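Local coordinates for protein octenoyl-CoA reductase/carboxylase (Streptomyces sp., PDB 4A0S) that catalyses the NADPH-dependent reductive carboxylation of 2-octenoyl-CoA, probably supplying an unusual extender unit for cinnabaramide polyketide biosynthesis, at residues A203-A206 with Y207-V211; H361-N364 with H365-Q369; Q369-N372 with R373-S377. One frame throughout, in Å; residues are numbered along the deposited sequence.

Interaction 1 (A203-A206 with Y207-V211); sequences AGTA and YRMLV. With NAP (NADP nicotinamide-adenine-dinucleotide phosphate), chain F.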
loop_
_atom_site.group_PDB
_atom_site.type_symbol
_atom_site.label_atom_id
_atom_site.label_comp_id
_atom_site.label_asym_id
_atom_site.label_seq_id
_atom_site.Cartn_x
_atom_site.Cartn_y
_atom_site.Cartn_z
ATOM N N ALA A 203 -13.799 -17.517 8.399
ATOM C CA ALA A 203 -13.268 -16.405 9.137
ATOM C C ALA A 203 -11.981 -15.922 8.479
ATOM O O ALA A 203 -11.792 -14.723 8.326
ATOM C CB ALA A 203 -13.019 -16.767 10.577
ATOM N N GLY A 204 -11.108 -16.854 8.103
ATOM C CA GLY A 204 -9.843 -16.476 7.462
ATOM C C GLY A 204 -10.148 -15.730 6.174
ATOM O O GLY A 204 -9.542 -14.697 5.871
ATOM N N THR A 205 -11.123 -16.244 5.434
ATOM C CA THR A 205 -11.489 -15.663 4.155
ATOM C C THR A 205 -12.066 -14.259 4.321
ATOM O O THR A 205 -11.712 -13.351 3.574
ATOM C CB THR A 205 -12.496 -16.550 3.410
ATOM O OG1 THR A 205 -11.842 -17.764 3.039
ATOM C CG2 THR A 205 -12.987 -15.867 2.154
ATOM N N ALA A 206 -12.941 -14.100 5.307
ATOM C CA ALA A 206 -13.524 -12.807 5.585
ATOM C C ALA A 206 -12.410 -11.854 6.067
ATOM O O ALA A 206 -12.421 -10.654 5.781
ATOM C CB ALA A 206 -14.623 -12.945 6.639
ATOM N N TYR A 207 -11.457 -12.424 6.789
ATOM C CA TYR A 207 -10.376 -11.675 7.382
ATOM C C TYR A 207 -9.503 -11.117 6.265
ATOM O O TYR A 207 -9.150 -9.929 6.259
ATOM C CB TYR A 207 -9.533 -12.560 8.305
ATOM C CG TYR A 207 -8.378 -11.783 8.873
ATOM C CD1 TYR A 207 -7.223 -11.560 8.111
ATOM C CD2 TYR A 207 -8.459 -11.213 10.149
ATOM C CE1 TYR A 207 -6.177 -10.797 8.610
ATOM C CE2 TYR A 207 -7.404 -10.466 10.659
ATOM C CZ TYR A 207 -6.275 -10.255 9.870
ATOM O OH TYR A 207 -5.239 -9.516 10.352
ATOM N N ARG A 208 -9.154 -11.980 5.318
ATOM C CA ARG A 208 -8.357 -11.540 4.174
ATOM C C ARG A 208 -9.086 -10.420 3.427
ATOM O O ARG A 208 -8.507 -9.396 3.111
ATOM C CB ARG A 208 -8.081 -12.695 3.212
ATOM C CG ARG A 208 -7.235 -12.234 2.036
ATOM C CD ARG A 208 -6.828 -13.354 1.104
ATOM N NE ARG A 208 -6.054 -12.812 -0.002
ATOM C CZ ARG A 208 -4.721 -12.822 -0.065
ATOM N NH1 ARG A 208 -3.990 -13.331 0.924
ATOM N NH2 ARG A 208 -4.106 -12.305 -1.119
ATOM N N MET A 209 -10.367 -10.647 3.161
ATOM C CA MET A 209 -11.197 -9.705 2.429
ATOM C C MET A 209 -11.307 -8.348 3.092
ATOM O O MET A 209 -11.409 -7.357 2.407
ATOM C CB MET A 209 -12.597 -10.299 2.285
ATOM C CG MET A 209 -12.596 -11.514 1.367
ATOM S SD MET A 209 -14.196 -12.296 1.311
ATOM C CE MET A 209 -15.124 -11.081 0.363
ATOM N N LEU A 210 -11.300 -8.310 4.419
ATOM C CA LEU A 210 -11.686 -7.086 5.116
ATOM C C LEU A 210 -10.616 -6.527 6.005
ATOM O O LEU A 210 -10.503 -5.324 6.123
ATOM C CB LEU A 210 -12.933 -7.312 5.971
ATOM C CG LEU A 210 -14.201 -7.664 5.207
ATOM C CD1 LEU A 210 -15.269 -8.071 6.216
ATOM C CD2 LEU A 210 -14.662 -6.461 4.367
ATOM N N VAL A 211 -9.870 -7.402 6.672
ATOM C CA VAL A 211 -8.948 -6.908 7.674
ATOM C C VAL A 211 -7.565 -6.770 7.086
ATOM O O VAL A 211 -6.879 -5.773 7.311
ATOM C CB VAL A 211 -8.918 -7.804 8.931
ATOM C CG1 VAL A 211 -7.888 -7.264 9.960
ATOM C CG2 VAL A 211 -10.322 -7.910 9.550
HETATM P PA NAP F . -23.286 -19.720 3.420
HETATM O O1A NAP F . -22.914 -19.992 4.926
HETATM O O2A NAP F . -24.339 -20.600 2.817
HETATM O O5B NAP F . -23.769 -18.260 3.365
HETATM C C5B NAP F . -24.033 -17.722 2.085
HETATM C C4B NAP F . -25.042 -16.603 2.284
HETATM O O4B NAP F . -25.256 -16.042 0.982
HETATM C C3B NAP F . -26.409 -17.103 2.799
HETATM O O3B NAP F . -26.550 -16.567 4.099
HETATM C C2B NAP F . -27.428 -16.385 1.927
HETATM O O2B NAP F . -27.777 -15.105 2.453
HETATM C C1B NAP F . -26.711 -16.159 0.645
HETATM N N9A NAP F . -26.875 -17.373 -0.194
HETATM C C8A NAP F . -26.986 -18.658 0.180
HETATM N N7A NAP F . -27.079 -19.450 -0.896
HETATM C C5A NAP F . -27.024 -18.644 -1.946
HETATM C C6A NAP F . -27.098 -18.879 -3.296
HETATM N N6A NAP F . -27.211 -20.128 -3.746
HETATM N N1A NAP F . -27.014 -17.843 -4.117
HETATM C C2A NAP F . -26.860 -16.603 -3.662
HETATM N N3A NAP F . -26.812 -16.329 -2.377
HETATM C C4A NAP F . -26.888 -17.342 -1.509
HETATM O O3 NAP F . -21.978 -19.795 2.499
HETATM P PN NAP F . -20.608 -19.027 2.839
HETATM O O1N NAP F . -19.800 -20.124 3.618
HETATM O O2N NAP F . -20.798 -17.679 3.486
HETATM O O5D NAP F . -20.044 -18.941 1.349
HETATM C C5D NAP F . -20.712 -18.011 0.502
HETATM C C4D NAP F . -19.988 -18.084 -0.812
HETATM O O4D NAP F . -18.585 -17.747 -0.528
HETATM C C3D NAP F . -19.956 -19.492 -1.409
HETATM O O3D NAP F . -20.118 -19.253 -2.822
HETATM C C2D NAP F . -18.567 -20.002 -1.089
HETATM O O2D NAP F . -18.114 -20.967 -2.067
HETATM C C1D NAP F . -17.803 -18.708 -1.293
HETATM N N1N NAP F . -16.651 -18.774 -0.427
HETATM C C2N NAP F . -15.431 -18.467 -0.991
HETATM C C3N NAP F . -14.354 -18.526 -0.151
HETATM C C7N NAP F . -13.044 -18.211 -0.762
HETATM O O7N NAP F . -12.945 -17.808 -1.926
HETATM N N7N NAP F . -12.046 -18.452 0.044
HETATM C C4N NAP F . -14.466 -18.871 1.199
HETATM C C5N NAP F . -15.687 -19.167 1.780
HETATM C C6N NAP F . -16.796 -19.110 0.952
HETATM P P2B NAP F . -29.123 -14.462 1.848
HETATM O O1X NAP F . -29.331 -13.356 3.025
HETATM O O2X NAP F . -28.830 -13.737 0.439
HETATM O O3X NAP F . -30.059 -15.647 1.845
#
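Residues Ala-203 to Met-209 are held by successive i to i+4 hydrogen bonds of helix 200-210: Tyr-207 N to Ala-203 O, Arg-208 N to Gly-204 O and Met-209 N to Thr-205 O. The next bond, from Leu-210 N to Ala-206 O, is weak, and Tyr-207 O accepts from both Leu-210 N and Val-211 N. On the cofactor side, Thr-205 OG1 receives a weak bond of 3.1 Å from the nicotinamide amide nitrogen N7N, and the same hydroxyl is hydrogen-bonded to Leu-201 O one turn back. Thr-205 CG2 stands off the nicotinamide plane just beyond the ring rim, 3.5 Å from C4N, the carbon that carries the hydride in NADPH. Met-209 turns its CG back beside its own backbone N (chi1 -68°), which lays CG 3.0 Å from Thr-205 O and brings SD to 3.9 Å from Thr-205 CG2. Tyr-207 swings the other way, with CG opposite the backbone N (chi1 178°), and takes Val-211 CB over one ring face, 3.5 Å above the plane; Phe-240 meets it edge-to-face. Arg-208 runs out straight from CG to NE to two acids, NH1 in a salt bridge to Glu-367 and NH2 in one to Asp-154. Thr-205 alone thus offers the nicotinamide a hydroxyl and a methyl, while the Arg-208 charge is met by the two acids.

Interaction 2 (H361-N364 with H365-Q369); sequences HGAN and HEEQQ. With NAP (NADP nicotinamide-adenine-dinucleotide phosphate), chain F.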
loop_
_atom_site.group_PDB
_atom_site.type_symbol
_atom_site.label_atom_id
_atom_site.label_comp_id
_atom_site.label_asym_id
_atom_site.label_seq_id
_atom_site.Cartn_x
_atom_site.Cartn_y
_atom_site.Cartn_z
ATOM N N HIS A 361 -9.440 -14.787 -2.047
ATOM C CA HIS A 361 -9.602 -16.213 -1.988
ATOM C C HIS A 361 -8.891 -16.679 -0.750
ATOM O O HIS A 361 -7.763 -16.279 -0.514
ATOM C CB HIS A 361 -8.973 -16.863 -3.220
ATOM C CG HIS A 361 -9.270 -18.322 -3.351
ATOM N ND1 HIS A 361 -10.545 -18.832 -3.246
ATOM C CD2 HIS A 361 -8.463 -19.373 -3.629
ATOM C CE1 HIS A 361 -10.509 -20.139 -3.445
ATOM N NE2 HIS A 361 -9.258 -20.489 -3.686
ATOM N N GLY A 362 -9.584 -17.485 0.048
ATOM C CA GLY A 362 -9.050 -18.017 1.285
ATOM C C GLY A 362 -8.315 -16.980 2.101
ATOM O O GLY A 362 -8.732 -15.816 2.208
ATOM N N ALA A 363 -7.192 -17.413 2.642
ATOM C CA ALA A 363 -6.328 -16.571 3.447
ATOM C C ALA A 363 -5.033 -17.316 3.540
ATOM O O ALA A 363 -5.025 -18.544 3.591
ATOM C CB ALA A 363 -6.904 -16.362 4.812
ATOM N N ASN A 364 -3.933 -16.577 3.556
ATOM C CA ASN A 364 -2.658 -17.220 3.682
ATOM C C ASN A 364 -2.448 -17.509 5.146
ATOM O O ASN A 364 -3.212 -17.068 6.002
ATOM C CB ASN A 364 -1.512 -16.344 3.127
ATOM C CG ASN A 364 -1.372 -15.036 3.872
ATOM O OD1 ASN A 364 -1.399 -15.000 5.113
ATOM N ND2 ASN A 364 -1.251 -13.941 3.117
ATOM N N HIS A 365 -1.388 -18.245 5.419
ATOM C CA HIS A 365 -1.096 -18.696 6.758
ATOM C C HIS A 365 -0.944 -17.525 7.732
ATOM O O HIS A 365 -1.322 -17.628 8.890
ATOM C CB HIS A 365 0.191 -19.503 6.686
ATOM C CG HIS A 365 0.419 -20.413 7.833
ATOM N ND1 HIS A 365 -0.601 -20.990 8.555
ATOM C CD2 HIS A 365 1.570 -20.889 8.353
ATOM C CE1 HIS A 365 -0.082 -21.775 9.482
ATOM N NE2 HIS A 365 1.233 -21.725 9.382
ATOM N N GLU A 366 -0.379 -16.421 7.262
ATOM C CA GLU A 366 -0.241 -15.243 8.113
ATOM C C GLU A 366 -1.611 -14.685 8.485
ATOM O O GLU A 366 -1.888 -14.399 9.644
ATOM C CB GLU A 366 0.626 -14.157 7.464
ATOM C CG GLU A 366 0.720 -12.924 8.349
ATOM C CD GLU A 366 1.589 -11.847 7.798
ATOM O OE1 GLU A 366 1.309 -11.357 6.678
ATOM O OE2 GLU A 366 2.541 -11.460 8.506
ATOM N N GLU A 367 -2.469 -14.556 7.494
ATOM C CA GLU A 367 -3.810 -14.030 7.720
ATOM C C GLU A 367 -4.611 -14.930 8.628
ATOM O O GLU A 367 -5.435 -14.473 9.406
ATOM C CB GLU A 367 -4.537 -13.858 6.394
ATOM C CG GLU A 367 -3.935 -12.760 5.613
ATOM C CD GLU A 367 -4.357 -12.766 4.181
ATOM O OE1 GLU A 367 -4.474 -13.849 3.571
ATOM O OE2 GLU A 367 -4.578 -11.659 3.681
ATOM N N GLN A 368 -4.358 -16.221 8.498
ATOM C CA GLN A 368 -5.060 -17.199 9.270
ATOM C C GLN A 368 -4.622 -17.142 10.707
ATOM O O GLN A 368 -5.441 -17.256 11.589
ATOM C CB GLN A 368 -4.851 -18.574 8.671
ATOM C CG GLN A 368 -5.718 -18.763 7.431
ATOM C CD GLN A 368 -7.183 -18.954 7.796
ATOM O OE1 GLN A 368 -7.586 -18.730 8.946
ATOM N NE2 GLN A 368 -7.991 -19.337 6.815
ATOM N N GLN A 369 -3.321 -16.953 10.927
ATOM C CA GLN A 369 -2.819 -16.723 12.273
ATOM C C GLN A 369 -3.411 -15.465 12.878
ATOM O O GLN A 369 -3.783 -15.464 14.048
ATOM C CB GLN A 369 -1.311 -16.577 12.292
ATOM C CG GLN A 369 -0.830 -16.117 13.654
ATOM C CD GLN A 369 0.659 -16.050 13.718
ATOM O OE1 GLN A 369 1.306 -16.968 14.222
ATOM N NE2 GLN A 369 1.224 -14.980 13.177
HETATM P PA NAP F . -23.286 -19.720 3.420
HETATM O O1A NAP F . -22.914 -19.992 4.926
HETATM O O2A NAP F . -24.339 -20.600 2.817
HETATM O O5B NAP F . -23.769 -18.260 3.365
HETATM C C5B NAP F . -24.033 -17.722 2.085
HETATM C C4B NAP F . -25.042 -16.603 2.284
HETATM O O4B NAP F . -25.256 -16.042 0.982
HETATM C C3B NAP F . -26.409 -17.103 2.799
HETATM O O3B NAP F . -26.550 -16.567 4.099
HETATM C C2B NAP F . -27.428 -16.385 1.927
HETATM O O2B NAP F . -27.777 -15.105 2.453
HETATM C C1B NAP F . -26.711 -16.159 0.645
HETATM N N9A NAP F . -26.875 -17.373 -0.194
HETATM C C8A NAP F . -26.986 -18.658 0.180
HETATM N N7A NAP F . -27.079 -19.450 -0.896
HETATM C C5A NAP F . -27.024 -18.644 -1.946
HETATM C C6A NAP F . -27.098 -18.879 -3.296
HETATM N N6A NAP F . -27.211 -20.128 -3.746
HETATM N N1A NAP F . -27.014 -17.843 -4.117
HETATM C C2A NAP F . -26.860 -16.603 -3.662
HETATM N N3A NAP F . -26.812 -16.329 -2.377
HETATM C C4A NAP F . -26.888 -17.342 -1.509
HETATM O O3 NAP F . -21.978 -19.795 2.499
HETATM P PN NAP F . -20.608 -19.027 2.839
HETATM O O1N NAP F . -19.800 -20.124 3.618
HETATM O O2N NAP F . -20.798 -17.679 3.486
HETATM O O5D NAP F . -20.044 -18.941 1.349
HETATM C C5D NAP F . -20.712 -18.011 0.502
HETATM C C4D NAP F . -19.988 -18.084 -0.812
HETATM O O4D NAP F . -18.585 -17.747 -0.528
HETATM C C3D NAP F . -19.956 -19.492 -1.409
HETATM O O3D NAP F . -20.118 -19.253 -2.822
HETATM C C2D NAP F . -18.567 -20.002 -1.089
HETATM O O2D NAP F . -18.114 -20.967 -2.067
HETATM C C1D NAP F . -17.803 -18.708 -1.293
HETATM N N1N NAP F . -16.651 -18.774 -0.427
HETATM C C2N NAP F . -15.431 -18.467 -0.991
HETATM C C3N NAP F . -14.354 -18.526 -0.151
HETATM C C7N NAP F . -13.044 -18.211 -0.762
HETATM O O7N NAP F . -12.945 -17.808 -1.926
HETATM N N7N NAP F . -12.046 -18.452 0.044
HETATM C C4N NAP F . -14.466 -18.871 1.199
HETATM C C5N NAP F . -15.687 -19.167 1.780
HETATM C C6N NAP F . -16.796 -19.110 0.952
HETATM P P2B NAP F . -29.123 -14.462 1.848
HETATM O O1X NAP F . -29.331 -13.356 3.025
HETATM O O2X NAP F . -28.830 -13.737 0.439
HETATM O O3X NAP F . -30.059 -15.647 1.845
HETATM O O HOH W 1 -6.668 -20.346 4.639
HETATM O O HOH W 2 -0.352 -11.676 4.561
#
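Glu-367 OE1 is gripped by two groups: Asn-364 N donates to it over 2.8 Å, reaching the anti lone pair, and the guanidinium of Arg-208 forms a salt bridge to it. The reciprocal bond runs from Glu-367 N to Asn-364 OD1, at 2.6 Å and nearly straight (165°), with the donor tilted somewhat from the amide plane. Asn-364 OD1 can reach forward to that N-H because its CG sits between its own backbone N and carbonyl carbon (chi1 62°). The two side chains cross at about a right angle, yet their amide and carboxylate planes are only 20° apart. This is a capping box, with Asn-364 as N-cap, and it starts helix 365-376 after the last strand of the Rossmann-type parallel sheet, 356-359. Replacing Glu-367 with alanine would probably cost half of the capping box, leaving Asn-364 N without its acceptor and Arg-208 with Asp-154 but without this second carboxylate. The other carboxylate oxygen, OE2, is hydrogen-bonded to Ser-212. Two waters bridge the turn: one donates to Ala-363 O and accepts from Gln-368 NE2, which also reaches Pro-200 O, and the other joins Asn-364 ND2, also hydrogen-bonded to Asp-154 OD1, to Glu-366 OE1. Gln-368 CG packs 3.7 Å from Ala-363 CB. Just upstream, His-361 ND1 donates to the nicotinamide oxygen O7N over 2.9 Å, the oxygen lying at the imidazole edge near its plane.

Interaction 3 (Q369-N372 with R373-S377); sequences QATN and RLFES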
loop_
_atom_site.group_PDB
_atom_site.type_symbol
_atom_site.label_atom_id
_atom_site.label_comp_id
_atom_site.label_asym_id
_atom_site.label_seq_id
_atom_site.Cartn_x
_atom_site.Cartn_y
_atom_site.Cartn_z
ATOM N N GLN A 369 -3.321 -16.953 10.927
ATOM C CA GLN A 369 -2.819 -16.723 12.273
ATOM C C GLN A 369 -3.411 -15.465 12.878
ATOM O O GLN A 369 -3.783 -15.464 14.048
ATOM C CB GLN A 369 -1.311 -16.577 12.292
ATOM C CG GLN A 369 -0.830 -16.117 13.654
ATOM C CD GLN A 369 0.659 -16.050 13.718
ATOM O OE1 GLN A 369 1.306 -16.968 14.222
ATOM N NE2 GLN A 369 1.224 -14.980 13.177
ATOM N N ALA A 370 -3.468 -14.394 12.086
ATOM C CA ALA A 370 -4.062 -13.144 12.549
ATOM C C ALA A 370 -5.510 -13.397 12.938
ATOM O O ALA A 370 -5.984 -12.921 13.975
ATOM C CB ALA A 370 -3.996 -12.109 11.463
ATOM N N THR A 371 -6.211 -14.141 12.090
ATOM C CA THR A 371 -7.589 -14.510 12.377
ATOM C C THR A 371 -7.657 -15.258 13.704
ATOM O O THR A 371 -8.448 -14.934 14.593
ATOM C CB THR A 371 -8.169 -15.344 11.232
ATOM O OG1 THR A 371 -8.141 -14.549 10.037
ATOM C CG2 THR A 371 -9.613 -15.761 11.540
ATOM N N ASN A 372 -6.810 -16.263 13.824
ATOM C CA ASN A 372 -6.764 -17.102 15.012
ATOM C C ASN A 372 -6.508 -16.267 16.260
ATOM O O ASN A 372 -7.103 -16.514 17.297
ATOM C CB ASN A 372 -5.689 -18.179 14.859
ATOM C CG ASN A 372 -5.913 -19.345 15.778
ATOM O OD1 ASN A 372 -7.055 -19.707 16.074
ATOM N ND2 ASN A 372 -4.834 -19.955 16.222
ATOM N N ARG A 373 -5.651 -15.257 16.143
ATOM C CA ARG A 373 -5.372 -14.370 17.261
ATOM C C ARG A 373 -6.605 -13.632 17.726
ATOM O O ARG A 373 -6.766 -13.377 18.910
ATOM C CB ARG A 373 -4.290 -13.371 16.894
ATOM C CG ARG A 373 -2.955 -14.002 16.910
ATOM C CD ARG A 373 -1.975 -13.133 16.202
ATOM N NE ARG A 373 -0.638 -13.665 16.389
ATOM C CZ ARG A 373 0.467 -13.077 15.942
ATOM N NH1 ARG A 373 0.403 -11.944 15.248
ATOM N NH2 ARG A 373 1.638 -13.643 16.172
ATOM N N LEU A 374 -7.472 -13.286 16.784
ATOM C CA LEU A 374 -8.692 -12.580 17.139
ATOM C C LEU A 374 -9.669 -13.524 17.823
ATOM O O LEU A 374 -10.463 -13.107 18.645
ATOM C CB LEU A 374 -9.314 -11.961 15.908
ATOM C CG LEU A 374 -8.495 -10.798 15.336
ATOM C CD1 LEU A 374 -9.090 -10.330 14.010
ATOM C CD2 LEU A 374 -8.412 -9.642 16.329
ATOM N N PHE A 375 -9.623 -14.806 17.457
ATOM C CA PHE A 375 -10.431 -15.794 18.168
ATOM C C PHE A 375 -9.869 -16.030 19.551
ATOM O O PHE A 375 -10.617 -16.123 20.529
ATOM C CB PHE A 375 -10.501 -17.104 17.390
ATOM C CG PHE A 375 -11.501 -17.069 16.302
ATOM C CD1 PHE A 375 -12.834 -17.365 16.566
ATOM C CD2 PHE A 375 -11.137 -16.678 15.022
ATOM C CE1 PHE A 375 -13.785 -17.309 15.554
ATOM C CE2 PHE A 375 -12.090 -16.621 13.996
ATOM C CZ PHE A 375 -13.412 -16.937 14.269
ATOM N N GLU A 376 -8.539 -16.080 19.615
ATOM C CA GLU A 376 -7.802 -16.373 20.836
ATOM C C GLU A 376 -8.100 -15.370 21.941
ATOM O O GLU A 376 -8.175 -15.749 23.106
ATOM C CB GLU A 376 -6.301 -16.424 20.557
ATOM C CG GLU A 376 -5.837 -17.756 19.988
ATOM C CD GLU A 376 -4.377 -17.719 19.598
ATOM O OE1 GLU A 376 -3.836 -16.609 19.449
ATOM O OE2 GLU A 376 -3.765 -18.794 19.469
ATOM N N SER A 377 -8.279 -14.104 21.557
ATOM C CA SER A 377 -8.590 -13.026 22.497
ATOM C C SER A 377 -10.088 -12.931 22.779
ATOM O O SER A 377 -10.512 -12.215 23.695
ATOM C CB SER A 377 -8.142 -11.703 21.898
ATOM O OG SER A 377 -8.941 -11.406 20.774
#
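The Arg-373 side chain crosses that of Gln-369 at a slant, one turn on along helix 365-376, an i to i+4 pair on the helix that follows the last strand of the Rossmann-type sheet. From the backbone outward, Arg-373 CB rests 3.4 Å from Ala-370 O. CG, placed beside the backbone N (chi1 -76°), drops to 3.3 Å from Gln-369 O, the carbonyl that also accepts from Arg-373 N. The chain then runs extended, and NE passes 3.7 Å from Gln-369 CG. At the tip the guanidinium lies flat over the Gln-369 amide, the two planes only 8° apart, with Gln-369 NE2 above one face toward the rim, 3.3 Å from NH2. Both nitrogens are donors, so this is a stack of flat groups and not a hydrogen bond. NH1 comes close to NE of Arg-305 of a neighbouring subunit, like charges near each other.

Asn-372 and Glu-376 make a second such pair, but Glu-376 OE2 comes no nearer than 3.6 Å to Asn-372 ND2, whose hydrogen bond goes to Pro-186 O. On the buried side, Thr-371 and Phe-375 lie side by side, pointing the same way, with Thr-371 CG2 3.6 Å from Phe-375 CE2; both also pack on Ala-203 of helix 200-210. Thr-371 OG1 is hydrogen-bonded to Glu-367 O. Thr-371 O accepts from Phe-375 N in its carbonyl plane and weakly from Leu-374 N, and the same oxygen meets the phenyl ring edge-on, 3.2 Å from Phe-375 CD2.

Along the chain the order is interaction 1 on helix 200-210, then interaction 2 at the loop after strand 356-359 and the first turn of helix 365-376, then interaction 3 on the rest of that helix; the last two share Gln-369. Centres of interactions 1 and 2 lie about 8 Å apart, those of 2 and 3 about 11 Å, and those of 1 and 3 about 12 Å. The two helices pack together: Gly-204, Thr-205 and Arg-208 reach 361-369, Ala-203 and Tyr-207 pack mainly on 370-375, and Gly-204 touches both. Interactions 1 and 2 both touch the nicotinamide end of NADP, and interactions 1 and 3 both reach the second subunit.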